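Local atomic coordinates of peptidase M16 inactive domain family protein (Pseudomonas fluorescens, PDB entry 3GWB), a protein that belongs to the peptidase M16 family, carries that family's inactive domain, and may have hydrolase activity, although its own activity is not established. Residues A189-A193 and A194-V198; P264-A267 and A268-G272; L385-F388 and M389-S392. All coordinates share one frame; numbering follows the deposited sequence.

How the interactions relate
Along the chain the three contacts come in series. Interaction 1 joins the end of helix 181-191 to strand 197-203 of the six-stranded mixed sheet, while interaction 2 spans the start of helix 266-277 and interaction 3 lies within helix 384-394. The centre of interaction 1 lies about 31 Å from the centre of each of the others, and it touches neither. Interactions 2 and 3 have centres about 11 Å apart and meet directly: Tyr266 CE2 lies 3.9 Å from Phe388 CE1, and Ala267 CB packs against Ser392 OG. Distant stretches of sequence thus form one helix-helix interface. Interactions 1 and 2 fall in the range of the M16 inactive domain.

Interaction 1 (A189-A193 and A194-V198)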
# COMPACT_ATOMS: atom_id res chain seq x y z
N ALA A 189 -28.98 -0.96 2.19
CA ALA A 189 -30.14 -1.84 2.28
C ALA A 189 -30.47 -2.47 0.93
O ALA A 189 -31.00 -3.59 0.85
CB ALA A 189 -31.35 -1.05 2.79
N LYS A 190 -30.13 -1.76 -0.13
CA LYS A 190 -30.37 -2.21 -1.50
C LYS A 190 -29.24 -3.05 -2.10
O LYS A 190 -29.47 -4.13 -2.64
CB LYS A 190 -30.61 -0.99 -2.39
CG LYS A 190 -30.70 -1.31 -3.88
CD LYS A 190 -31.12 -0.08 -4.70
CE LYS A 190 -30.04 0.99 -4.74
NZ LYS A 190 -28.82 0.49 -5.44
N ALA A 191 -28.01 -2.53 -2.01
CA ALA A 191 -26.85 -3.19 -2.61
C ALA A 191 -26.19 -4.27 -1.76
O ALA A 191 -25.52 -5.16 -2.30
CB ALA A 191 -25.82 -2.14 -3.01
N TYR A 192 -26.35 -4.21 -0.45
CA TYR A 192 -25.75 -5.23 0.39
C TYR A 192 -26.75 -6.29 0.83
O TYR A 192 -26.50 -7.06 1.75
CB TYR A 192 -25.06 -4.58 1.60
CG TYR A 192 -23.73 -3.93 1.23
CD1 TYR A 192 -23.69 -2.77 0.45
CD2 TYR A 192 -22.52 -4.52 1.60
CE1 TYR A 192 -22.49 -2.21 0.05
CE2 TYR A 192 -21.30 -3.96 1.20
CZ TYR A 192 -21.30 -2.81 0.43
OH TYR A 192 -20.10 -2.27 0.02
N ALA A 193 -27.89 -6.32 0.15
CA ALA A 193 -28.93 -7.31 0.44
C ALA A 193 -28.37 -8.71 0.17
O ALA A 193 -27.56 -8.91 -0.74
CB ALA A 193 -30.17 -7.05 -0.42
N ALA A 194 -28.79 -9.68 0.98
CA ALA A 194 -28.32 -11.05 0.86
C ALA A 194 -28.49 -11.64 -0.54
O ALA A 194 -27.64 -12.39 -1.01
CB ALA A 194 -29.03 -11.92 1.88
N GLY A 195 -29.59 -11.30 -1.21
CA GLY A 195 -29.80 -11.83 -2.55
C GLY A 195 -28.83 -11.25 -3.57
O GLY A 195 -28.76 -11.74 -4.70
N ASN A 196 -28.09 -10.22 -3.18
CA ASN A 196 -27.14 -9.55 -4.07
C ASN A 196 -25.68 -9.87 -3.76
O ASN A 196 -24.77 -9.18 -4.23
CB ASN A 196 -27.35 -8.03 -3.96
CG ASN A 196 -26.77 -7.26 -5.13
OD1 ASN A 196 -27.02 -7.60 -6.28
ND2 ASN A 196 -26.00 -6.21 -4.83
N VAL A 197 -25.45 -10.92 -2.97
CA VAL A 197 -24.08 -11.27 -2.61
C VAL A 197 -23.64 -12.69 -2.96
O VAL A 197 -24.46 -13.61 -3.07
CB VAL A 197 -23.86 -11.08 -1.09
CG1 VAL A 197 -24.52 -12.23 -0.32
CG2 VAL A 197 -22.35 -10.99 -0.78
N VAL A 198 -22.34 -12.85 -3.15
CA VAL A 198 -21.74 -14.15 -3.42
C VAL A 198 -20.88 -14.44 -2.19
O VAL A 198 -20.09 -13.59 -1.79
CB VAL A 198 -20.81 -14.12 -4.65
CG1 VAL A 198 -20.05 -15.46 -4.75
CG2 VAL A 198 -21.63 -13.89 -5.91
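Asn196 reaches back over the turn that ends helix 181-191 and bonds to Ala191, the last helical residue. Asn196 ND2 donates to Ala191 O at 2.8 Å, almost straight, with an N-H...O angle of 167°, and that oxygen lies close to the plane of the asparagine amide. The first torsion sets this up: with chi1 at -161°, CG stands opposite the backbone N, and the amide is carried toward the helix end. The backbone of the same residue makes a second tie, Asn196 N donating to Ala193 O, also at 2.8 Å, from well above the carbonyl plane. One bond thus holds the amide and the other the backbone of the same residue. One residue on, Val197 N closes a longer bond of 3.3 Å to Ala194 O, and the chain then extends into the strand. Asn196 OD1 is engaged as well, accepting from Leu227 N, and ND2 has a second acceptor in Ala43 O; this buried amide is therefore satisfied at both atoms. With an alanine here, the Ala191 and Ala43 carbonyls and the Leu227 N-H would probably lose their side-chain partner. Tyr192, the first residue to leave helical geometry, stacks its ring on His188, and its OH bonds to Asn60. Beyond the turn, Val197 packs on Leu40 and Phe42, and Val198 pairs by backbone with Ile41; the turn delivers the chain into strand 197-203, which pairs antiparallel with strand 35-42 of the mixed sheet.

Interaction 2 (P264-A267 and A268-G272); sequences PDYA and AVSLG
Ser270 folds back on Tyr266, one helical turn earlier, through both its backbone and its side chain. Ser270 OG donates to Tyr266 O at a short 2.5 Å, and Ser270 N donates to the same oxygen at 2.9 Å; the two donors arrive from opposite faces of the carbonyl plane. This places Ser270 OG 3.5 Å above the plane of the Tyr266 ring, over its centre. The phenol reaches this place because its CG is trans to the backbone N (chi1 -176°), which brings the ring alongside the first turn of the helix. Next to this pair, Val269 N bonds to Asp265 O at 2.9 Å, nearly in line with the C=O, while Val269 CG2 rests 3.2 Å from Tyr266 O. Leu271 N continues the ladder to Ala267 O. Outside the turn, one water bridges the helix start, donating to Pro264 O and accepting from Ala268 N at 3.0 Å. Asp265 holds the N-cap position but makes no capping bond with its side chain; OD2 instead accepts from His407 at the end of helix 397-407. Arg261 lies in cation-pi contact with the Tyr266 ring, and Val269 packs on Ala403. Leu271 fits against helix 344-356. Chemically, Tyr266 O carries a heavier load than an ordinary helical carbonyl, with a serine hydroxyl added to the usual amide. That bond satisfies the hydroxyl beside an aromatic face, and the water links Ala268 N to Pro264 O, the carbonyl four residues before it, in place of a direct bond.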
# COMPACT_ATOMS: atom_id res chain seq x y z
N PRO A 264 -16.08 -16.64 -23.65
CA PRO A 264 -15.37 -17.90 -23.88
C PRO A 264 -13.90 -17.77 -24.29
O PRO A 264 -13.10 -18.65 -23.97
CB PRO A 264 -16.21 -18.57 -24.96
CG PRO A 264 -16.72 -17.42 -25.74
CD PRO A 264 -17.14 -16.46 -24.65
N ASP A 265 -13.56 -16.70 -24.99
CA ASP A 265 -12.17 -16.49 -25.42
C ASP A 265 -11.28 -15.91 -24.34
O ASP A 265 -10.15 -15.51 -24.61
CB ASP A 265 -12.12 -15.56 -26.64
CG ASP A 265 -12.77 -16.16 -27.85
OD1 ASP A 265 -12.78 -17.41 -27.96
OD2 ASP A 265 -13.27 -15.39 -28.70
N TYR A 266 -11.77 -15.87 -23.11
CA TYR A 266 -11.00 -15.31 -22.00
C TYR A 266 -9.58 -15.87 -21.90
O TYR A 266 -8.61 -15.12 -21.81
CB TYR A 266 -11.73 -15.54 -20.68
CG TYR A 266 -11.01 -14.91 -19.51
CD1 TYR A 266 -10.96 -13.52 -19.37
CD2 TYR A 266 -10.36 -15.69 -18.56
CE1 TYR A 266 -10.28 -12.93 -18.32
CE2 TYR A 266 -9.66 -15.11 -17.50
CZ TYR A 266 -9.63 -13.72 -17.38
OH TYR A 266 -8.96 -13.14 -16.33
N ALA A 267 -9.46 -17.20 -21.90
CA ALA A 267 -8.15 -17.83 -21.78
C ALA A 267 -7.25 -17.47 -22.96
O ALA A 267 -6.05 -17.21 -22.78
CB ALA A 267 -8.31 -19.35 -21.68
N ALA A 268 -7.82 -17.46 -24.16
CA ALA A 268 -7.05 -17.14 -25.36
C ALA A 268 -6.56 -15.69 -25.36
O ALA A 268 -5.41 -15.44 -25.71
CB ALA A 268 -7.89 -17.42 -26.60
N VAL A 269 -7.42 -14.75 -24.97
CA VAL A 269 -7.02 -13.34 -24.96
C VAL A 269 -6.10 -13.04 -23.80
O VAL A 269 -5.28 -12.12 -23.87
CB VAL A 269 -8.23 -12.38 -24.91
CG1 VAL A 269 -9.15 -12.63 -26.10
CG2 VAL A 269 -8.98 -12.54 -23.60
N SER A 270 -6.22 -13.81 -22.72
CA SER A 270 -5.36 -13.59 -21.57
C SER A 270 -3.93 -13.96 -21.94
O SER A 270 -2.99 -13.24 -21.62
CB SER A 270 -5.82 -14.44 -20.38
OG SER A 270 -7.14 -14.10 -20.01
N LEU A 271 -3.77 -15.08 -22.64
CA LEU A 271 -2.44 -15.52 -23.05
C LEU A 271 -1.89 -14.60 -24.14
O LEU A 271 -0.70 -14.28 -24.17
CB LEU A 271 -2.50 -16.96 -23.56
CG LEU A 271 -1.14 -17.64 -23.72
CD1 LEU A 271 -0.58 -18.04 -22.35
CD2 LEU A 271 -1.31 -18.86 -24.60
N GLY A 272 -2.77 -14.15 -25.03
CA GLY A 272 -2.34 -13.25 -26.08
C GLY A 272 -1.88 -11.93 -25.49
O GLY A 272 -0.90 -11.35 -25.94
O HOH W 1 -10.23 -19.24 -24.43

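Interaction 3 (L385-F388 and M389-S392); sequences LEDF and MRQS
Phe388 O is gripped twice by Ser392, one turn further along helix 384-394: OG donates to it at 2.8 Å and the backbone N at 2.9 Å, each tilted to an opposite face of the carbonyl plane. The hydroxyl is also set over the centre of the Phe388 ring, 3.6 Å above its plane. That ring is brought there by a first torsion of -177°, which places CG across from the backbone N. Its edge is used too, since the selenium of Met389, a selenomethionine, lies in the ring plane with SE 4.0 Å from Phe388 CD2, an edge-on Met-aromatic contact. Elsewhere around the helix, Arg390 and Asp387 lie side by side. Arg390 NH1, at 3.0 Å, and Arg390 NH2, at 3.1 Å, both close on the single oxygen Asp387 OD1. Arg390 NH1 meets the anti lone pair of Asp387 OD1, whereas NH2 comes from above the carboxylate plane, and the carboxylate and guanidinium planes are 71° apart. A bend at chi3 lets the arginine turn back to reach its partner. The other oxygen, OD2, accepts from Ser383 OG, so both carboxylate oxygens have partners; this pairing would probably favour its charged form. Along the backbone, Arg390 and Gln391 donate to the carbonyls of Glu386 and Asp387. This is characteristic of a partly exposed alpha-helix: an i to i+3 salt bridge, and a serine hydroxyl bonded back to the carbonyl four residues earlier where the helix packs on helix 266-277.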
# COMPACT_ATOMS: atom_id res chain seq x y z
N LEU A 385 -11.78 -23.35 -12.93
CA LEU A 385 -10.36 -23.43 -12.61
C LEU A 385 -9.65 -24.47 -13.47
O LEU A 385 -8.69 -24.15 -14.18
CB LEU A 385 -10.18 -23.78 -11.13
CG LEU A 385 -10.77 -22.77 -10.15
CD1 LEU A 385 -10.55 -23.26 -8.72
CD2 LEU A 385 -10.13 -21.41 -10.36
N GLU A 386 -10.12 -25.71 -13.41
CA GLU A 386 -9.52 -26.79 -14.17
C GLU A 386 -9.57 -26.52 -15.67
O GLU A 386 -8.61 -26.82 -16.39
CB GLU A 386 -10.24 -28.12 -13.88
CG GLU A 386 -10.42 -28.43 -12.40
CD GLU A 386 -11.69 -27.83 -11.83
OE1 GLU A 386 -12.79 -28.20 -12.31
OE2 GLU A 386 -11.60 -26.98 -10.91
N ASP A 387 -10.67 -25.95 -16.14
CA ASP A 387 -10.81 -25.65 -17.56
C ASP A 387 -9.84 -24.58 -18.02
O ASP A 387 -9.34 -24.62 -19.15
CB ASP A 387 -12.24 -25.22 -17.89
CG ASP A 387 -13.28 -26.26 -17.51
OD1 ASP A 387 -12.98 -27.47 -17.63
OD2 ASP A 387 -14.39 -25.86 -17.10
N PHE A 388 -9.58 -23.60 -17.16
CA PHE A 388 -8.67 -22.52 -17.52
C PHE A 388 -7.26 -23.05 -17.80
O PHE A 388 -6.63 -22.66 -18.78
CB PHE A 388 -8.62 -21.47 -16.41
CG PHE A 388 -7.75 -20.30 -16.74
CD1 PHE A 388 -8.20 -19.31 -17.61
CD2 PHE A 388 -6.45 -20.22 -16.24
CE1 PHE A 388 -7.37 -18.25 -17.98
CE2 PHE A 388 -5.61 -19.17 -16.61
CZ PHE A 388 -6.07 -18.18 -17.47
N MSE A 389 -6.78 -23.93 -16.93
CA MSE A 389 -5.44 -24.51 -17.10
C MSE A 389 -5.36 -25.36 -18.36
O MSE A 389 -4.46 -25.18 -19.17
CB MSE A 389 -5.08 -25.39 -15.91
CG MSE A 389 -4.37 -24.67 -14.79
SE MSE A 389 -5.39 -23.39 -14.07
CE MSE A 389 -4.16 -22.44 -13.13
N ARG A 390 -6.30 -26.28 -18.50
CA ARG A 390 -6.33 -27.16 -19.65
C ARG A 390 -6.32 -26.35 -20.94
O ARG A 390 -5.42 -26.50 -21.77
CB ARG A 390 -7.57 -28.05 -19.61
CG ARG A 390 -7.57 -29.16 -20.66
CD ARG A 390 -8.83 -30.02 -20.60
NE ARG A 390 -10.03 -29.26 -20.96
CZ ARG A 390 -10.96 -28.88 -20.09
NH1 ARG A 390 -10.84 -29.19 -18.81
NH2 ARG A 390 -12.01 -28.18 -20.51
N GLN A 391 -7.31 -25.48 -21.10
CA GLN A 391 -7.44 -24.65 -22.28
C GLN A 391 -6.20 -23.79 -22.55
O GLN A 391 -5.72 -23.73 -23.68
CB GLN A 391 -8.68 -23.76 -22.18
CG GLN A 391 -9.99 -24.52 -22.22
CD GLN A 391 -11.20 -23.62 -22.13
OE1 GLN A 391 -11.32 -22.63 -22.86
NE2 GLN A 391 -12.12 -23.95 -21.23
N SER A 392 -5.70 -23.12 -21.52
CA SER A 392 -4.53 -22.27 -21.68
C SER A 392 -3.35 -23.04 -22.26
O SER A 392 -2.80 -22.65 -23.30
CB SER A 392 -4.12 -21.66 -20.33
OG SER A 392 -5.06 -20.69 -19.91